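Local coordinates for ESX-5 secretion-associated protein EspG5 (Mycobacterium marinum, PDB 6VJ5) that acts as a specific cytoplasmic chaperone for cognate PE/PPE proteins, preventing aggregation of their dimers, and is required for secretion of LipY and PE31/PPE18, at residues P166-M179 with E265-L277. Sequence-based numbering, arbitrary orientation.
Sequences PAAINAVNVPLEEM and EAWLAICPATPQL
V172 and V174 pair with I270 and L268 as hydrogen-bonded antiparallel bridges, placing the short strand 172-175 at one edge of the large antiparallel sheet, as counted within this chain of the EspG-family chaperone. The two strand axes run at 149° and approach to 4.5 Å. Four backbone bonds define the register, and the straightest joins I270 N to V172 O (2.8 Å, 177° at the hydrogen). A fifth, L176 N to A266 O, spans 3.0 Å where the strand gives way to helix 176-188; its donor stands above the carbonyl plane. At the non-hydrogen-bonded positions CA-H groups meet carbonyls, as in N173 CA to L268 O at 3.3 Å. On its other side, strand 267-272 bonds through its backbone to strand 250-256.

Apolar packing lies on the face of V172, V174, L268 and I270. I270 also touches T208 of helix 206-217, and M179 touches L212 of the same helix. V174 CG2, set between backbone N and carbonyl carbon, lies 3.9 Å from I270 CD1. M179, bent at chi2 (65°), comes tip to tip with that same methyl through CE. Its CG also meets L268 CD2, the two side chains crossing at about a right angle, while L176 CD1 packs on L268 CB. M179 and L268 additionally touch the chain of another protein in the assembly. Before the strand, I169 CD1 comes against the backbone between C271 and P272, and I169 CG1 lies 3.7 Å from P272 CD.

The opposite face carries N173 and A269, with N173 OD1 against A269 CB. Nearby, the W267 indole lies alongside the backbone from N173 to P175: N173 C and V174 N are in plane at its edge, and its CZ3 lies 3.9 Å from P175 CD.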
ATOM      1  N   PRO C 166       7.943 -44.420  -8.582  1.00 50.54           N
ATOM      2  CA  PRO C 166       9.272 -43.938  -8.982  1.00 50.97           C
ATOM      3  C   PRO C 166       9.594 -44.302 -10.424  1.00 56.92           C
ATOM      4  O   PRO C 166       9.514 -45.465 -10.825  1.00 67.40           O
ATOM      5  CB  PRO C 166      10.214 -44.640  -7.995  1.00 54.72           C
ATOM      6  CG  PRO C 166       9.373 -44.884  -6.778  1.00 57.32           C
ATOM      7  CD  PRO C 166       7.965 -45.130  -7.288  1.00 58.19           C
ATOM      8  N   ALA C 167       9.964 -43.294 -11.210  1.00 61.14           N
ATOM      9  CA  ALA C 167      10.355 -43.542 -12.589  1.00 63.29           C
ATOM     10  C   ALA C 167      11.525 -44.517 -12.635  1.00 66.74           C
ATOM     11  O   ALA C 167      12.338 -44.598 -11.709  1.00 61.59           O
ATOM     12  CB  ALA C 167      10.733 -42.236 -13.290  1.00 60.55           C
ATOM     13  N   ALA C 168      11.597 -45.274 -13.728  1.00 66.93           N
ATOM     14  CA  ALA C 168      12.671 -46.243 -13.930  1.00 72.34           C
ATOM     15  C   ALA C 168      13.815 -45.529 -14.640  1.00 73.52           C
ATOM     16  O   ALA C 168      13.974 -45.588 -15.862  1.00 74.05           O
ATOM     17  CB  ALA C 168      12.170 -47.446 -14.719  1.00 72.94           C
ATOM     18  N   ILE C 169      14.623 -44.826 -13.847  1.00 69.04           N
ATOM     19  CA  ILE C 169      15.749 -44.070 -14.370  1.00 65.02           C
ATOM     20  C   ILE C 169      17.002 -44.441 -13.586  1.00 59.06           C
ATOM     21  O   ILE C 169      16.940 -45.013 -12.497  1.00 61.92           O
ATOM     22  CB  ILE C 169      15.513 -42.548 -14.313  1.00 69.60           C
ATOM     23  CG1 ILE C 169      15.722 -42.027 -12.895  1.00 64.64           C
ATOM     24  CG2 ILE C 169      14.110 -42.206 -14.781  1.00 70.97           C
ATOM     25  CD1 ILE C 169      15.940 -40.525 -12.843  1.00 68.36           C
ATOM     26  N   ASN C 170      18.149 -44.047 -14.139  1.00 60.48           N
ATOM     27  CA  ASN C 170      19.450 -44.281 -13.526  1.00 63.25           C
ATOM     28  C   ASN C 170      19.939 -42.963 -12.926  1.00 63.40           C
ATOM     29  O   ASN C 170      20.234 -42.009 -13.655  1.00 51.92           O
ATOM     30  CB  ASN C 170      20.438 -44.824 -14.555  1.00 72.13           C
ATOM     31  CG  ASN C 170      19.866 -45.964 -15.363  1.00 77.24           C
ATOM     32  OD1 ASN C 170      19.398 -45.766 -16.483  1.00 71.58           O
ATOM     33  ND2 ASN C 170      19.898 -47.169 -14.801  1.00 81.52           N
ATOM     34  N   ALA C 171      20.042 -42.923 -11.598  1.00 58.86           N
ATOM     35  CA  ALA C 171      20.483 -41.719 -10.909  1.00 50.26           C
ATOM     36  C   ALA C 171      21.790 -41.215 -11.503  1.00 55.37           C
ATOM     37  O   ALA C 171      22.640 -42.000 -11.929  1.00 55.78           O
ATOM     38  CB  ALA C 171      20.649 -42.006  -9.417  1.00 43.79           C
ATOM     39  N   VAL C 172      21.941 -39.894 -11.545  1.00 50.25           N
ATOM     40  CA  VAL C 172      23.135 -39.290 -12.122  1.00 48.54           C
ATOM     41  C   VAL C 172      23.227 -37.857 -11.630  1.00 52.19           C
ATOM     42  O   VAL C 172      22.219 -37.237 -11.278  1.00 57.22           O
ATOM     43  CB  VAL C 172      23.107 -39.383 -13.670  1.00 50.56           C
ATOM     44  CG1 VAL C 172      21.864 -38.708 -14.241  1.00 47.99           C
ATOM     45  CG2 VAL C 172      24.373 -38.792 -14.279  1.00 50.79           C
ATOM     46  N   ASN C 173      24.453 -37.349 -11.563  1.00 43.10           N
ATOM     47  CA  ASN C 173      24.738 -35.953 -11.264  1.00 46.77           C
ATOM     48  C   ASN C 173      25.288 -35.295 -12.520  1.00 62.16           C
ATOM     49  O   ASN C 173      26.203 -35.834 -13.152  1.00 56.75           O
ATOM     50  CB  ASN C 173      25.754 -35.827 -10.130  1.00 55.63           C
ATOM     51  CG  ASN C 173      25.262 -36.420  -8.834  1.00 55.16           C
ATOM     52  OD1 ASN C 173      24.115 -36.215  -8.433  1.00 58.03           O
ATOM     53  ND2 ASN C 173      26.133 -37.165  -8.163  1.00 63.88           N
ATOM     54  N   VAL C 174      24.741 -34.139 -12.876  1.00 54.39           N
ATOM     55  CA  VAL C 174      25.189 -33.419 -14.066  1.00 54.84           C
ATOM     56  C   VAL C 174      25.511 -31.973 -13.706  1.00 57.14           C
ATOM     57  O   VAL C 174      24.934 -31.431 -12.753  1.00 57.01           O
ATOM     58  CB  VAL C 174      24.127 -33.486 -15.175  1.00 54.34           C
ATOM     59  CG1 VAL C 174      23.912 -34.923 -15.620  1.00 55.61           C
ATOM     60  CG2 VAL C 174      22.815 -32.881 -14.691  1.00 55.46           C
ATOM     61  N   PRO C 175      26.424 -31.316 -14.424  1.00 52.08           N
ATOM     62  CA  PRO C 175      26.668 -29.887 -14.167  1.00 57.93           C
ATOM     63  C   PRO C 175      25.407 -29.070 -14.410  1.00 58.08           C
ATOM     64  O   PRO C 175      24.753 -29.198 -15.448  1.00 50.53           O
ATOM     65  CB  PRO C 175      27.779 -29.522 -15.160  1.00 55.96           C
ATOM     66  CG  PRO C 175      28.426 -30.829 -15.524  1.00 63.11           C
ATOM     67  CD  PRO C 175      27.323 -31.858 -15.462  1.00 54.38           C
ATOM     68  N   LEU C 176      25.075 -28.214 -13.444  1.00 54.24           N
ATOM     69  CA  LEU C 176      23.797 -27.513 -13.501  1.00 56.97           C
ATOM     70  C   LEU C 176      23.744 -26.546 -14.678  1.00 47.62           C
ATOM     71  O   LEU C 176      22.786 -26.561 -15.459  1.00 50.72           O
ATOM     72  CB  LEU C 176      23.543 -26.770 -12.196  1.00 55.81           C
ATOM     73  CG  LEU C 176      22.224 -25.997 -12.145  1.00 52.12           C
ATOM     74  CD1 LEU C 176      21.048 -26.932 -12.312  1.00 55.96           C
ATOM     75  CD2 LEU C 176      22.138 -25.219 -10.844  1.00 59.35           C
ATOM     76  N   GLU C 177      24.757 -25.690 -14.826  1.00 53.61           N
ATOM     77  CA  GLU C 177      24.680 -24.683 -15.880  1.00 64.12           C
ATOM     78  C   GLU C 177      24.655 -25.335 -17.258  1.00 52.67           C
ATOM     79  O   GLU C 177      23.892 -24.916 -18.134  1.00 58.66           O
ATOM     80  CB  GLU C 177      25.826 -23.676 -15.757  1.00 58.68           C
ATOM     81  CG  GLU C 177      27.237 -24.230 -15.793  1.00 88.44           C
ATOM     82  CD  GLU C 177      28.283 -23.143 -15.555  1.00106.78           C
ATOM     83  OE1 GLU C 177      27.911 -21.949 -15.496  1.00104.62           O
ATOM     84  OE2 GLU C 177      29.477 -23.482 -15.421  1.00 99.96           O
ATOM     85  N   GLU C 178      25.454 -26.388 -17.463  1.00 57.60           N
ATOM     86  CA  GLU C 178      25.370 -27.122 -18.724  1.00 49.23           C
ATOM     87  C   GLU C 178      24.013 -27.801 -18.885  1.00 53.34           C
ATOM     88  O   GLU C 178      23.504 -27.922 -20.008  1.00 48.83           O
ATOM     89  CB  GLU C 178      26.493 -28.160 -18.819  1.00 57.51           C
ATOM     90  CG  GLU C 178      27.852 -27.597 -19.223  1.00 81.66           C
ATOM     91  CD  GLU C 178      28.660 -27.062 -18.050  1.00 89.63           C
ATOM     92  OE1 GLU C 178      28.100 -26.936 -16.941  1.00 78.56           O
ATOM     93  OE2 GLU C 178      29.863 -26.771 -18.237  1.00 94.94           O
ATOM     94  N   MET C 179      23.410 -28.239 -17.775  1.00 46.71           N
ATOM     95  CA  MET C 179      22.112 -28.903 -17.842  1.00 47.10           C
ATOM     96  C   MET C 179      20.994 -27.930 -18.200  1.00 55.40           C
ATOM     97  O   MET C 179      20.093 -28.272 -18.979  1.00 45.52           O
ATOM     98  CB  MET C 179      21.806 -29.578 -16.503  1.00 49.47           C
ATOM     99  CG  MET C 179      20.476 -30.290 -16.461  1.00 51.34           C
ATOM    100  SD  MET C 179      20.441 -31.681 -17.594  1.00 45.93           S
ATOM    101  CE  MET C 179      18.733 -32.185 -17.421  1.00 34.44           C
ATOM    102  N   GLU C 265      29.444 -24.685 -11.822  1.00 70.22           N
ATOM    103  CA  GLU C 265      29.878 -24.629 -10.432  1.00 72.89           C
ATOM    104  C   GLU C 265      29.179 -25.709  -9.598  1.00 66.00           C
ATOM    105  O   GLU C 265      29.831 -26.426  -8.830  1.00 67.46           O
ATOM    106  CB  GLU C 265      29.622 -23.234  -9.845  1.00 84.51           C
ATOM    107  CG  GLU C 265      28.168 -22.767  -9.859  1.00 81.53           C
ATOM    108  CD  GLU C 265      27.585 -22.596  -8.458  1.00 93.22           C
ATOM    109  OE1 GLU C 265      26.438 -22.114  -8.351  1.00 88.82           O
ATOM    110  OE2 GLU C 265      28.257 -22.946  -7.461  1.00 82.67           O
ATOM    111  N   ALA C 266      27.867 -25.843  -9.778  1.00 64.14           N
ATOM    112  CA  ALA C 266      27.034 -26.720  -8.970  1.00 58.85           C
ATOM    113  C   ALA C 266      26.612 -27.960  -9.752  1.00 60.14           C
ATOM    114  O   ALA C 266      26.732 -28.026 -10.977  1.00 54.12           O
ATOM    115  CB  ALA C 266      25.793 -25.969  -8.473  1.00 70.35           C
ATOM    116  N   TRP C 267      26.085 -28.941  -9.019  1.00 55.68           N
ATOM    117  CA  TRP C 267      25.673 -30.226  -9.575  1.00 53.77           C
ATOM    118  C   TRP C 267      24.190 -30.454  -9.320  1.00 50.62           C
ATOM    119  O   TRP C 267      23.711 -30.246  -8.200  1.00 43.94           O
ATOM    120  CB  TRP C 267      26.487 -31.374  -8.961  1.00 61.16           C
ATOM    121  CG  TRP C 267      27.935 -31.322  -9.319  1.00 63.99           C
ATOM    122  CD1 TRP C 267      28.906 -30.593  -8.699  1.00 61.63           C
ATOM    123  CD2 TRP C 267      28.578 -32.017 -10.392  1.00 70.04           C
ATOM    124  NE1 TRP C 267      30.114 -30.789  -9.321  1.00 73.63           N
ATOM    125  CE2 TRP C 267      29.940 -31.660 -10.363  1.00 75.69           C
ATOM    126  CE3 TRP C 267      28.137 -32.907 -11.375  1.00 69.24           C
ATOM    127  CZ2 TRP C 267      30.864 -32.162 -11.276  1.00 73.47           C
ATOM    128  CZ3 TRP C 267      29.055 -33.402 -12.284  1.00 57.21           C
ATOM    129  CH2 TRP C 267      30.402 -33.029 -12.227  1.00 67.43           C
ATOM    130  N   LEU C 268      23.472 -30.884 -10.356  1.00 44.49           N
ATOM    131  CA  LEU C 268      22.068 -31.258 -10.246  1.00 52.50           C
ATOM    132  C   LEU C 268      21.965 -32.777 -10.199  1.00 56.06           C
ATOM    133  O   LEU C 268      22.519 -33.470 -11.058  1.00 56.76           O
ATOM    134  CB  LEU C 268      21.253 -30.710 -11.419  1.00 46.67           C
ATOM    135  CG  LEU C 268      19.736 -30.905 -11.321  1.00 53.81           C
ATOM    136  CD1 LEU C 268      19.126 -29.997 -10.253  1.00 50.67           C
ATOM    137  CD2 LEU C 268      19.062 -30.678 -12.670  1.00 57.25           C
ATOM    138  N   ALA C 269      21.273 -33.285  -9.186  1.00 54.25           N
ATOM    139  CA  ALA C 269      21.019 -34.709  -9.048  1.00 48.07           C
ATOM    140  C   ALA C 269      19.707 -35.049  -9.739  1.00 57.02           C
ATOM    141  O   ALA C 269      18.684 -34.403  -9.493  1.00 60.88           O
ATOM    142  CB  ALA C 269      20.956 -35.107  -7.574  1.00 59.61           C
ATOM    143  N   ILE C 270      19.750 -36.041 -10.621  1.00 61.04           N
ATOM    144  CA  ILE C 270      18.570 -36.550 -11.310  1.00 51.28           C
ATOM    145  C   ILE C 270      18.353 -37.968 -10.808  1.00 51.82           C
ATOM    146  O   ILE C 270      19.201 -38.841 -11.022  1.00 54.49           O
ATOM    147  CB  ILE C 270      18.734 -36.515 -12.836  1.00 54.17           C
ATOM    148  CG1 ILE C 270      19.106 -35.101 -13.283  1.00 53.36           C
ATOM    149  CG2 ILE C 270      17.443 -36.964 -13.510  1.00 43.34           C
ATOM    150  CD1 ILE C 270      19.541 -35.015 -14.729  1.00 61.11           C
ATOM    151  N   CYS C 271      17.233 -38.194 -10.132  1.00 52.47           N
ATOM    152  CA  CYS C 271      17.015 -39.404  -9.359  1.00 52.24           C
ATOM    153  C   CYS C 271      15.593 -39.902  -9.547  1.00 58.36           C
ATOM    154  O   CYS C 271      14.695 -39.118  -9.874  1.00 54.33           O
ATOM    155  CB  CYS C 271      17.265 -39.149  -7.864  1.00 50.27           C
ATOM    156  SG  CYS C 271      18.973 -38.717  -7.454  1.00 81.53           S
ATOM    157  N   PRO C 272      15.365 -41.203  -9.374  1.00 59.72           N
ATOM    158  CA  PRO C 272      13.987 -41.690  -9.262  1.00 58.60           C
ATOM    159  C   PRO C 272      13.430 -41.329  -7.897  1.00 55.41           C
ATOM    160  O   PRO C 272      14.120 -41.429  -6.881  1.00 54.76           O
ATOM    161  CB  PRO C 272      14.126 -43.205  -9.439  1.00 57.63           C
ATOM    162  CG  PRO C 272      15.503 -43.508  -8.926  1.00 59.58           C
ATOM    163  CD  PRO C 272      16.357 -42.290  -9.244  1.00 59.12           C
ATOM    164  N   ALA C 273      12.173 -40.896  -7.879  1.00 66.00           N
ATOM    165  CA  ALA C 273      11.572 -40.384  -6.654  1.00 64.02           C
ATOM    166  C   ALA C 273      11.249 -41.488  -5.656  1.00 57.08           C
ATOM    167  O   ALA C 273      10.093 -41.638  -5.244  1.00 62.55           O
ATOM    168  CB  ALA C 273      10.304 -39.594  -6.984  1.00 60.22           C
ATOM    169  N   THR C 274      12.258 -42.253  -5.244  1.00 67.36           N
ATOM    170  CA  THR C 274      12.042 -43.255  -4.214  1.00 71.71           C
ATOM    171  C   THR C 274      11.803 -42.573  -2.869  1.00 78.10           C
ATOM    172  O   THR C 274      12.350 -41.498  -2.607  1.00 75.72           O
ATOM    173  CB  THR C 274      13.243 -44.191  -4.090  1.00 65.36           C
ATOM    174  OG1 THR C 274      14.391 -43.448  -3.653  1.00 82.87           O
ATOM    175  CG2 THR C 274      13.544 -44.859  -5.419  1.00 69.74           C
ATOM    176  N   PRO C 275      10.999 -43.180  -1.993  1.00 79.00           N
ATOM    177  CA  PRO C 275      10.820 -42.588  -0.655  1.00 79.09           C
ATOM    178  C   PRO C 275      12.137 -42.248   0.019  1.00 78.22           C
ATOM    179  O   PRO C 275      12.224 -41.235   0.725  1.00 81.60           O
ATOM    180  CB  PRO C 275      10.047 -43.673   0.108  1.00 71.56           C
ATOM    181  CG  PRO C 275       9.308 -44.430  -0.963  1.00 66.91           C
ATOM    182  CD  PRO C 275      10.237 -44.433  -2.159  1.00 72.63           C
ATOM    183  N   GLN C 276      13.180 -43.055  -0.196  1.00 68.59           N
ATOM    184  CA  GLN C 276      14.468 -42.757   0.420  1.00 72.96           C
ATOM    185  C   GLN C 276      15.140 -41.562  -0.245  1.00 81.87           C
ATOM    186  O   GLN C 276      15.676 -40.687   0.446  1.00 86.81           O
ATOM    187  CB  GLN C 276      15.386 -43.975   0.356  1.00 79.93           C
ATOM    188  CG  GLN C 276      16.710 -43.777   1.087  1.00 87.58           C
ATOM    189  CD  GLN C 276      17.885 -44.425   0.375  1.00 97.40           C
ATOM    190  OE1 GLN C 276      18.980 -43.864   0.329  1.00 91.54           O
ATOM    191  NE2 GLN C 276      17.664 -45.611  -0.182  1.00 93.25           N
ATOM    192  N   LEU C 277      15.131 -41.506  -1.578  1.00 80.02           N
ATOM    193  CA  LEU C 277      15.803 -40.409  -2.267  1.00 79.35           C
ATOM    194  C   LEU C 277      15.040 -39.101  -2.115  1.00 70.96           C
ATOM    195  O   LEU C 277      15.655 -38.030  -2.094  1.00 61.78           O
ATOM    196  CB  LEU C 277      15.987 -40.752  -3.742  1.00 67.19           C
ATOM    197  CG  LEU C 277      17.028 -41.839  -4.002  1.00 77.12           C
ATOM    198  CD1 LEU C 277      16.968 -42.303  -5.447  1.00 82.71           C
ATOM    199  CD2 LEU C 277      18.426 -41.340  -3.664  1.00 74.14           C
TER